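Local coordinates for glycosyl hydrolase, family 31/fibronectin type III domain protein (Clostridium perfringens, PDB 4UAP) that binds galacto-configured sugars such as N-acetylgalactosamine through a calcium-containing beta-sandwich carbohydrate-binding module of family 32, one part of a larger family 31 glycoside hydrolase, at residues Arg36-Lys40 and Gly51-Met57; Ala86-Ala92 and Ile128-His134. All coordinates share one frame; numbering follows the deposited sequence. Where two conformers were deposited one is given.

Interaction 1: residues Arg36-Lys40 and Gly51-Met57; sequences RMDLK and GTLPFEM
Met37 and Leu39 both lean on Phe55, but they use different parts of its ring. CD1 of Leu39 sits over one face, offset toward the rim, with CG of Phe55 at 4.1 Å. Met37 comes in obliquely on the CE2 side of the ring in a Met-aromatic contact, its SD 3.8 Å from CE2 of Phe55; from the ring centroid the sulfur stands 65° off the normal. Phe55 is presented to both by a CG that stands anti to the backbone N (chi1 -178°). The Met37 chain bends at chi2 and chi3, and its sulfur also lies 4.0 Å from SD of Met57. The other branch of Leu39, CD2, rests on the backbone of Gly51, 3.6 Å from its C, and touches CD2 of Leu53 at 3.9 Å. Where the loops converge, a water joins Lys40 O to Gly51 N, 2.7 Å from each. Turned away from Gly51-Met57, NE and NH2 of Arg36 hold the Asp38 carboxylate side-on; Arg36 lines the N-acetylgalactosamine pocket. The contact lies between the two sheets of the sandwich: strand 37-38 pairs with strand 141-149, whose Ile142 also touches Met57, while strand 55-61 lies between strands 6-9 and 125-133 in the opposing sheet.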
ATOM      1  N   ARG A  36      -0.003   6.015  -9.438  1.00  6.99           N
ATOM      2  CA  ARG A  36       0.733   5.397  -8.336  1.00  7.48           C
ATOM      3  C   ARG A  36       1.121   6.313  -7.183  1.00  8.45           C
ATOM      4  O   ARG A  36       1.281   7.522  -7.361  1.00  7.56           O
ATOM      5  CB  ARG A  36       2.027   4.759  -8.868  1.00  7.50           C
ATOM      6  CG  ARG A  36       1.853   3.740  -9.982  1.00  8.56           C
ATOM      7  CD  ARG A  36       3.131   2.919 -10.134  1.00  6.83           C
ATOM      8  NE  ARG A  36       4.312   3.782 -10.142  1.00  8.28           N
ATOM      9  CZ  ARG A  36       4.879   4.286 -11.237  1.00 11.81           C
ATOM     10  NH1 ARG A  36       4.394   4.005 -12.448  1.00  7.86           N
ATOM     11  NH2 ARG A  36       5.940   5.071 -11.116  1.00  9.36           N
ATOM     12  N   MET A  37       1.281   5.701  -6.007  1.00  6.69           N
ATOM     13  CA  MET A  37       2.074   6.247  -4.910  1.00  7.08           C
ATOM     14  C   MET A  37       3.492   5.684  -5.030  1.00  8.44           C
ATOM     15  O   MET A  37       3.670   4.463  -5.085  1.00  7.38           O
ATOM     16  CB  MET A  37       1.473   5.874  -3.544  1.00  6.57           C
ATOM     17  CG  MET A  37       2.212   6.474  -2.322  1.00  9.46           C
ATOM     18  SD  MET A  37       2.197   5.457  -0.812  1.00  3.11           S
ATOM     19  CE  MET A  37       3.458   4.291  -1.289  1.00  6.56           C
ATOM     20  N   ASP A  38       4.486   6.569  -5.078  1.00  7.82           N
ATOM     21  CA  ASP A  38       5.889   6.182  -5.191  1.00  7.76           C
ATOM     22  C   ASP A  38       6.713   6.829  -4.075  1.00  6.72           C
ATOM     23  O   ASP A  38       6.509   7.996  -3.745  1.00  5.58           O
ATOM     24  CB  ASP A  38       6.482   6.621  -6.541  1.00  6.50           C
ATOM     25  CG  ASP A  38       6.173   5.660  -7.702  1.00  8.74           C
ATOM     26  OD1 ASP A  38       5.203   4.867  -7.651  1.00  6.90           O
ATOM     27  OD2 ASP A  38       6.927   5.721  -8.693  1.00  9.86           O
ATOM     28  N   LEU A  39       7.658   6.081  -3.520  1.00  5.12           N
ATOM     29  CA  LEU A  39       8.726   6.671  -2.724  1.00  7.63           C
ATOM     30  C   LEU A  39       9.482   7.663  -3.610  1.00  9.33           C
ATOM     31  O   LEU A  39       9.470   7.520  -4.836  1.00  4.98           O
ATOM     32  CB  LEU A  39       9.660   5.581  -2.203  1.00  7.27           C
ATOM     33  CG  LEU A  39       9.771   5.464  -0.685  1.00 11.22           C
ATOM     34  CD1 LEU A  39       8.406   5.213  -0.065  1.00  7.43           C
ATOM     35  CD2 LEU A  39      10.773   4.369  -0.304  1.00  9.07           C
ATOM     36  N   LYS A  40      10.137   8.656  -3.010  1.00  6.36           N
ATOM     37  CA  LYS A  40      10.851   9.675  -3.786  1.00  7.09           C
ATOM     38  C   LYS A  40      11.742   9.079  -4.877  1.00  8.93           C
ATOM     39  O   LYS A  40      12.547   8.176  -4.618  1.00  7.08           O
ATOM     40  CB  LYS A  40      11.714  10.552  -2.871  1.00  8.78           C
ATOM     41  CG  LYS A  40      10.954  11.590  -2.062  1.00 13.73           C
ATOM     42  CD  LYS A  40      11.928  12.466  -1.272  1.00 18.77           C
ATOM     43  CE  LYS A  40      11.184  13.451  -0.377  1.00 30.23           C
ATOM     44  NZ  LYS A  40      10.056  14.116  -1.082  1.00 31.49           N
ATOM     45  N   GLY A  51      13.342   8.571   0.218  1.00 12.69           N
ATOM     46  CA  GLY A  51      12.399   7.870   1.071  1.00 11.52           C
ATOM     47  C   GLY A  51      13.029   6.554   1.451  1.00 15.82           C
ATOM     48  O   GLY A  51      13.886   6.047   0.716  1.00 12.13           O
ATOM     49  N   THR A  52      12.622   5.977   2.578  1.00  8.62           N
ATOM     50  CA  THR A  52      13.182   4.698   2.993  0.50 15.46           C
ATOM     51  C   THR A  52      12.114   3.724   3.471  1.00 17.92           C
ATOM     52  O   THR A  52      11.119   4.116   4.089  1.00 18.11           O
ATOM     53  CB  THR A  52      14.224   4.865   4.122  0.50 17.65           C
ATOM     54  OG1 THR A  52      13.570   5.319   5.312  0.50 17.51           O
ATOM     55  CG2 THR A  52      15.314   5.859   3.716  0.50 20.08           C
ATOM     56  N   LEU A  53      12.317   2.454   3.161  1.00 11.32           N
ATOM     57  CA  LEU A  53      11.495   1.394   3.721  1.00 11.53           C
ATOM     58  C   LEU A  53      12.105   1.043   5.074  1.00 15.11           C
ATOM     59  O   LEU A  53      13.301   1.218   5.264  1.00 14.59           O
ATOM     60  CB  LEU A  53      11.456   0.186   2.793  1.00 12.23           C
ATOM     61  CG  LEU A  53      10.934   0.504   1.390  1.00 11.27           C
ATOM     62  CD1 LEU A  53      10.894  -0.756   0.534  1.00 10.81           C
ATOM     63  CD2 LEU A  53       9.546   1.137   1.498  1.00  7.04           C
ATOM     64  N   PRO A  54      11.295   0.551   6.020  1.00 16.24           N
ATOM     65  CA  PRO A  54       9.865   0.253   5.872  1.00 14.27           C
ATOM     66  C   PRO A  54       9.006   1.512   5.779  1.00 13.79           C
ATOM     67  O   PRO A  54       9.301   2.523   6.418  1.00 13.50           O
ATOM     68  CB  PRO A  54       9.540  -0.533   7.149  1.00 11.74           C
ATOM     69  CG  PRO A  54      10.514   0.015   8.165  1.00 17.05           C
ATOM     70  CD  PRO A  54      11.787   0.243   7.378  1.00 17.59           C
ATOM     71  N   PHE A  55       7.944   1.447   4.987  1.00 10.91           N
ATOM     72  CA  PHE A  55       7.037   2.583   4.864  1.00  9.59           C
ATOM     73  C   PHE A  55       5.636   2.192   5.332  1.00 10.22           C
ATOM     74  O   PHE A  55       5.022   1.265   4.809  1.00  8.21           O
ATOM     75  CB  PHE A  55       6.992   3.107   3.421  1.00  8.50           C
ATOM     76  CG  PHE A  55       6.112   4.309   3.260  1.00 10.97           C
ATOM     77  CD1 PHE A  55       6.508   5.537   3.774  1.00  8.93           C
ATOM     78  CD2 PHE A  55       4.886   4.212   2.614  1.00  7.60           C
ATOM     79  CE1 PHE A  55       5.702   6.651   3.649  1.00 10.11           C
ATOM     80  CE2 PHE A  55       4.063   5.322   2.491  1.00  7.32           C
ATOM     81  CZ  PHE A  55       4.473   6.548   3.010  1.00  8.06           C
ATOM     82  N   GLU A  56       5.141   2.923   6.318  1.00  8.77           N
ATOM     83  CA  GLU A  56       3.889   2.612   6.982  1.00  9.65           C
ATOM     84  C   GLU A  56       2.747   3.458   6.433  1.00  8.75           C
ATOM     85  O   GLU A  56       2.842   4.687   6.368  1.00 10.49           O
ATOM     86  CB  GLU A  56       4.059   2.837   8.485  1.00 11.17           C
ATOM     87  CG  GLU A  56       2.880   2.501   9.350  1.00 20.37           C
ATOM     88  CD  GLU A  56       3.143   2.884  10.803  1.00 26.40           C
ATOM     89  OE1 GLU A  56       2.861   4.046  11.173  1.00 30.55           O
ATOM     90  OE2 GLU A  56       3.669   2.034  11.553  1.00 25.30           O
ATOM     91  N   MET A  57       1.672   2.786   6.034  1.00  6.10           N
ATOM     92  CA  MET A  57       0.484   3.430   5.487  1.00  7.05           C
ATOM     93  C   MET A  57      -0.705   3.100   6.395  1.00  8.08           C
ATOM     94  O   MET A  57      -1.019   1.927   6.608  1.00  5.96           O
ATOM     95  CB  MET A  57       0.218   2.950   4.054  1.00  4.26           C
ATOM     96  CG  MET A  57       1.277   3.362   3.015  1.00  7.85           C
ATOM     97  SD  MET A  57       1.341   2.281   1.540  1.00  1.82           S
ATOM     98  CE  MET A  57       2.252   0.882   2.191  1.00  9.23           C
TER
HETATM   99  O   HOH W   1      13.686   7.573  -2.288  1.00 10.88           O

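Interaction 2: residues Ala86-Ala92 and Ile128-His134; sequences AMKKVKA and ITALDSH
Val90 and Ile128 each carry CG2 anti to the backbone N, and these two methyls meet at 3.5 Å, tighter than usual for carbon. They belong to an antiparallel pair of neighbouring strands in one sheet of the beta-sandwich, where Ile128, Ala130, Val90 and Ala92 share the face turned toward the other sheet; there Phe70 meets Ile128 and Ala92, and Tyr116 meets Val90 and Ala92. Met87 adds to this inner layer by placing SD 3.8 Å from CB of Ala130. At one end the ladder is regular: Lys91 and Thr129 form a hydrogen-bonded pair, N to O in both directions. The register then slips through two classic bulges. Lys88 and Lys89 both face Asp132, whose O takes a good bond from Lys88 N (2.8 Å) and a weak one from Lys89 N; Leu131 and Asp132 both face Lys89, whose O receives Leu131 N at 2.8 Å and Asp132 N weakly. On the outer face the extended Lys89 chain crosses Leu131 obliquely, Lys89 CE 3.9 Å from Leu131 CD1, while Lys91 runs alongside Thr129. From within its bulge, Lys88 lays CB over the centre of the His134 ring, a CH-pi contact 3.8 Å from the centroid. His134 grips Ala86 O twice: its backbone N approaches almost in line with the carbonyl at 2.9 Å, whereas ND1, 3.2 Å away, comes from above the carbonyl plane.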
ATOM      1  N   ALA A  86       8.315  -2.317  -7.713  1.00  6.83           N
ATOM      2  CA  ALA A  86       7.159  -2.811  -6.968  1.00  8.70           C
ATOM      3  C   ALA A  86       7.507  -3.394  -5.590  1.00  8.58           C
ATOM      4  O   ALA A  86       8.650  -3.771  -5.306  1.00  8.20           O
ATOM      5  CB  ALA A  86       6.415  -3.860  -7.797  1.00  7.22           C
ATOM      6  N   MET A  87       6.489  -3.458  -4.740  1.00  9.29           N
ATOM      7  CA  MET A  87       6.585  -4.085  -3.427  1.00  7.18           C
ATOM      8  C   MET A  87       6.965  -5.573  -3.553  1.00  8.52           C
ATOM      9  O   MET A  87       6.504  -6.270  -4.465  1.00  8.62           O
ATOM     10  CB  MET A  87       5.249  -3.925  -2.683  1.00  8.92           C
ATOM     11  CG  MET A  87       5.336  -4.017  -1.147  1.00 10.72           C
ATOM     12  SD  MET A  87       3.765  -3.513  -0.378  1.00  8.62           S
ATOM     13  CE  MET A  87       2.633  -4.665  -1.136  1.00 10.12           C
ATOM     14  N   LYS A  88       7.814  -6.043  -2.645  1.00  7.94           N
ATOM     15  CA  LYS A  88       8.236  -7.441  -2.615  1.00  9.85           C
ATOM     16  C   LYS A  88       7.775  -8.124  -1.332  1.00  9.44           C
ATOM     17  O   LYS A  88       7.542  -9.330  -1.311  1.00  8.40           O
ATOM     18  CB  LYS A  88       9.756  -7.550  -2.728  1.00 10.26           C
ATOM     19  CG  LYS A  88      10.256  -8.994  -2.812  1.00 15.03           C
ATOM     20  CD  LYS A  88      11.782  -9.074  -2.900  1.00 17.20           C
ATOM     21  CE  LYS A  88      12.230 -10.501  -3.194  1.00 27.13           C
ATOM     22  NZ  LYS A  88      13.718 -10.645  -3.184  1.00 33.85           N
ATOM     23  N   LYS A  89       7.662  -7.340  -0.257  1.00  8.93           N
ATOM     24  CA  LYS A  89       7.322  -7.865   1.063  1.00  8.84           C
ATOM     25  C   LYS A  89       6.521  -6.848   1.869  1.00  8.97           C
ATOM     26  O   LYS A  89       6.837  -5.662   1.891  1.00  7.69           O
ATOM     27  CB  LYS A  89       8.591  -8.251   1.823  1.00 10.29           C
ATOM     28  CG  LYS A  89       8.359  -8.928   3.164  1.00  9.17           C
ATOM     29  CD  LYS A  89       9.708  -9.413   3.695  1.00 19.37           C
ATOM     30  CE  LYS A  89       9.666  -9.793   5.155  1.00 27.96           C
ATOM     31  NZ  LYS A  89      11.027 -10.247   5.600  1.00 36.97           N
ATOM     32  N   VAL A  90       5.490  -7.327   2.545  1.00  7.46           N
ATOM     33  CA  VAL A  90       4.550  -6.443   3.208  1.00  7.51           C
ATOM     34  C   VAL A  90       4.061  -7.103   4.473  1.00  9.87           C
ATOM     35  O   VAL A  90       4.026  -8.331   4.572  1.00  8.99           O
ATOM     36  CB  VAL A  90       3.348  -6.109   2.284  1.00 10.00           C
ATOM     37  CG1 VAL A  90       2.508  -7.359   2.003  1.00  8.88           C
ATOM     38  CG2 VAL A  90       2.490  -4.966   2.853  1.00 10.65           C
ATOM     39  N   LYS A  91       3.698  -6.289   5.451  1.00  7.31           N
ATOM     40  CA  LYS A  91       2.991  -6.805   6.607  1.00 10.51           C
ATOM     41  C   LYS A  91       1.806  -5.902   6.882  1.00  9.50           C
ATOM     42  O   LYS A  91       1.727  -4.783   6.365  1.00  8.25           O
ATOM     43  CB  LYS A  91       3.909  -6.889   7.836  1.00 12.72           C
ATOM     44  CG  LYS A  91       4.434  -5.544   8.325  1.00 11.23           C
ATOM     45  CD  LYS A  91       5.121  -5.678   9.688  1.00 14.34           C
ATOM     46  CE  LYS A  91       5.528  -4.305  10.210  1.00 22.26           C
ATOM     47  NZ  LYS A  91       6.311  -4.372  11.476  1.00 25.66           N
ATOM     48  N   ALA A  92       0.882  -6.376   7.704  1.00  7.76           N
ATOM     49  CA  ALA A  92      -0.255  -5.548   8.055  1.00  7.46           C
ATOM     50  C   ALA A  92      -0.767  -5.887   9.448  1.00  9.17           C
ATOM     51  O   ALA A  92      -0.604  -7.010   9.937  1.00  9.82           O
ATOM     52  CB  ALA A  92      -1.364  -5.701   7.025  1.00  7.63           C
ATOM     53  N   ILE A 128      -0.700  -0.835   7.007  1.00  6.50           N
ATOM     54  CA  ILE A 128       0.019  -1.666   6.038  1.00  5.48           C
ATOM     55  C   ILE A 128       1.439  -1.162   5.899  1.00  7.15           C
ATOM     56  O   ILE A 128       1.656   0.010   5.615  1.00  8.28           O
ATOM     57  CB  ILE A 128      -0.657  -1.647   4.658  1.00  6.89           C
ATOM     58  CG1 ILE A 128      -2.107  -2.132   4.785  1.00  8.40           C
ATOM     59  CG2 ILE A 128       0.150  -2.500   3.643  1.00  6.59           C
ATOM     60  CD1 ILE A 128      -2.933  -1.959   3.543  1.00  9.29           C
ATOM     61  N   THR A 129       2.414  -2.036   6.105  1.00  8.69           N
ATOM     62  CA  THR A 129       3.796  -1.605   6.030  1.00  9.00           C
ATOM     63  C   THR A 129       4.531  -2.323   4.910  1.00  8.63           C
ATOM     64  O   THR A 129       4.672  -3.544   4.936  1.00  8.25           O
ATOM     65  CB  THR A 129       4.537  -1.844   7.359  1.00 10.14           C
ATOM     66  OG1 THR A 129       3.783  -1.264   8.429  1.00 13.04           O
ATOM     67  CG2 THR A 129       5.902  -1.184   7.313  1.00 10.94           C
ATOM     68  N   ALA A 130       4.976  -1.553   3.921  1.00  6.77           N
ATOM     69  CA  ALA A 130       5.873  -2.061   2.892  1.00 10.74           C
ATOM     70  C   ALA A 130       7.270  -2.260   3.494  1.00  9.60           C
ATOM     71  O   ALA A 130       7.863  -1.322   4.022  1.00  8.33           O
ATOM     72  CB  ALA A 130       5.915  -1.104   1.706  1.00  9.14           C
ATOM     73  N   LEU A 131       7.776  -3.489   3.423  1.00 10.48           N
ATOM     74  CA  LEU A 131       9.031  -3.848   4.079  1.00  9.43           C
ATOM     75  C   LEU A 131      10.180  -3.920   3.089  1.00 12.18           C
ATOM     76  O   LEU A 131      11.321  -3.631   3.434  1.00 14.34           O
ATOM     77  CB  LEU A 131       8.903  -5.195   4.797  1.00  8.81           C
ATOM     78  CG  LEU A 131       7.797  -5.281   5.840  1.00 12.96           C
ATOM     79  CD1 LEU A 131       7.657  -6.721   6.322  1.00 11.03           C
ATOM     80  CD2 LEU A 131       8.118  -4.339   6.988  1.00 15.38           C
ATOM     81  N   ASP A 132       9.877  -4.327   1.861  1.00  9.51           N
ATOM     82  CA  ASP A 132      10.895  -4.454   0.833  1.00 11.42           C
ATOM     83  C   ASP A 132      10.292  -4.207  -0.545  1.00 12.77           C
ATOM     84  O   ASP A 132       9.087  -4.398  -0.752  1.00 10.08           O
ATOM     85  CB  ASP A 132      11.532  -5.844   0.888  1.00 13.00           C
ATOM     86  CG  ASP A 132      12.883  -5.897   0.210  1.00 32.38           C
ATOM     87  OD1 ASP A 132      13.497  -4.822   0.023  1.00 32.81           O
ATOM     88  OD2 ASP A 132      13.338  -7.016  -0.131  1.00 34.96           O
ATOM     89  N   SER A 133      11.127  -3.759  -1.474  1.00  9.35           N
ATOM     90  CA  SER A 133      10.747  -3.680  -2.881  1.00  8.63           C
ATOM     91  C   SER A 133      11.660  -4.604  -3.694  1.00 12.14           C
ATOM     92  O   SER A 133      12.565  -5.224  -3.144  1.00 10.54           O
ATOM     93  CB  SER A 133      10.852  -2.251  -3.401  1.00  9.83           C
ATOM     94  OG  SER A 133      12.211  -1.909  -3.616  1.00 11.41           O
ATOM     95  N   HIS A 134      11.425  -4.694  -4.997  1.00  9.50           N
ATOM     96  CA  HIS A 134      12.274  -5.512  -5.858  1.00 11.75           C
ATOM     97  C   HIS A 134      13.558  -4.821  -6.276  1.00 15.64           C
ATOM     98  O   HIS A 134      14.314  -5.361  -7.080  1.00 14.30           O
ATOM     99  CB  HIS A 134      11.501  -5.945  -7.102  1.00 10.00           C
ATOM    100  CG  HIS A 134      10.492  -7.010  -6.822  1.00 10.95           C
ATOM    101  ND1 HIS A 134       9.188  -6.724  -6.480  1.00 14.66           N
ATOM    102  CD2 HIS A 134      10.609  -8.359  -6.776  1.00 13.90           C
ATOM    103  CE1 HIS A 134       8.537  -7.853  -6.258  1.00  9.27           C
ATOM    104  NE2 HIS A 134       9.376  -8.858  -6.433  1.00 17.86           N
TER

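How the interactions relate
Interaction 1 closes before interaction 2 opens along the chain, yet their centres lie only 9 Å apart. They meet in the five-strand antiparallel sheet, where strand 55-61 borders strand 125-133: Met57 N to Ile128 O (2.8 Å) and Phe55 N to Ala130 O (2.9 Å) are probable hydrogen bonds. Interaction 2 carries that sheet on to strand 87-96, whereas interaction 1 crosses the core to strand 37-38 of the opposite sheet. Toward the sugar-binding end, CD1 of Leu53 packs against Ser133 N. Packing across the core from strand 37-38, then the sheet of strands 55-61, 125-133 and 87-96, link the chain next to Arg36 of the N-acetylgalactosamine pocket with the strand that follows Ala85 of the same pocket.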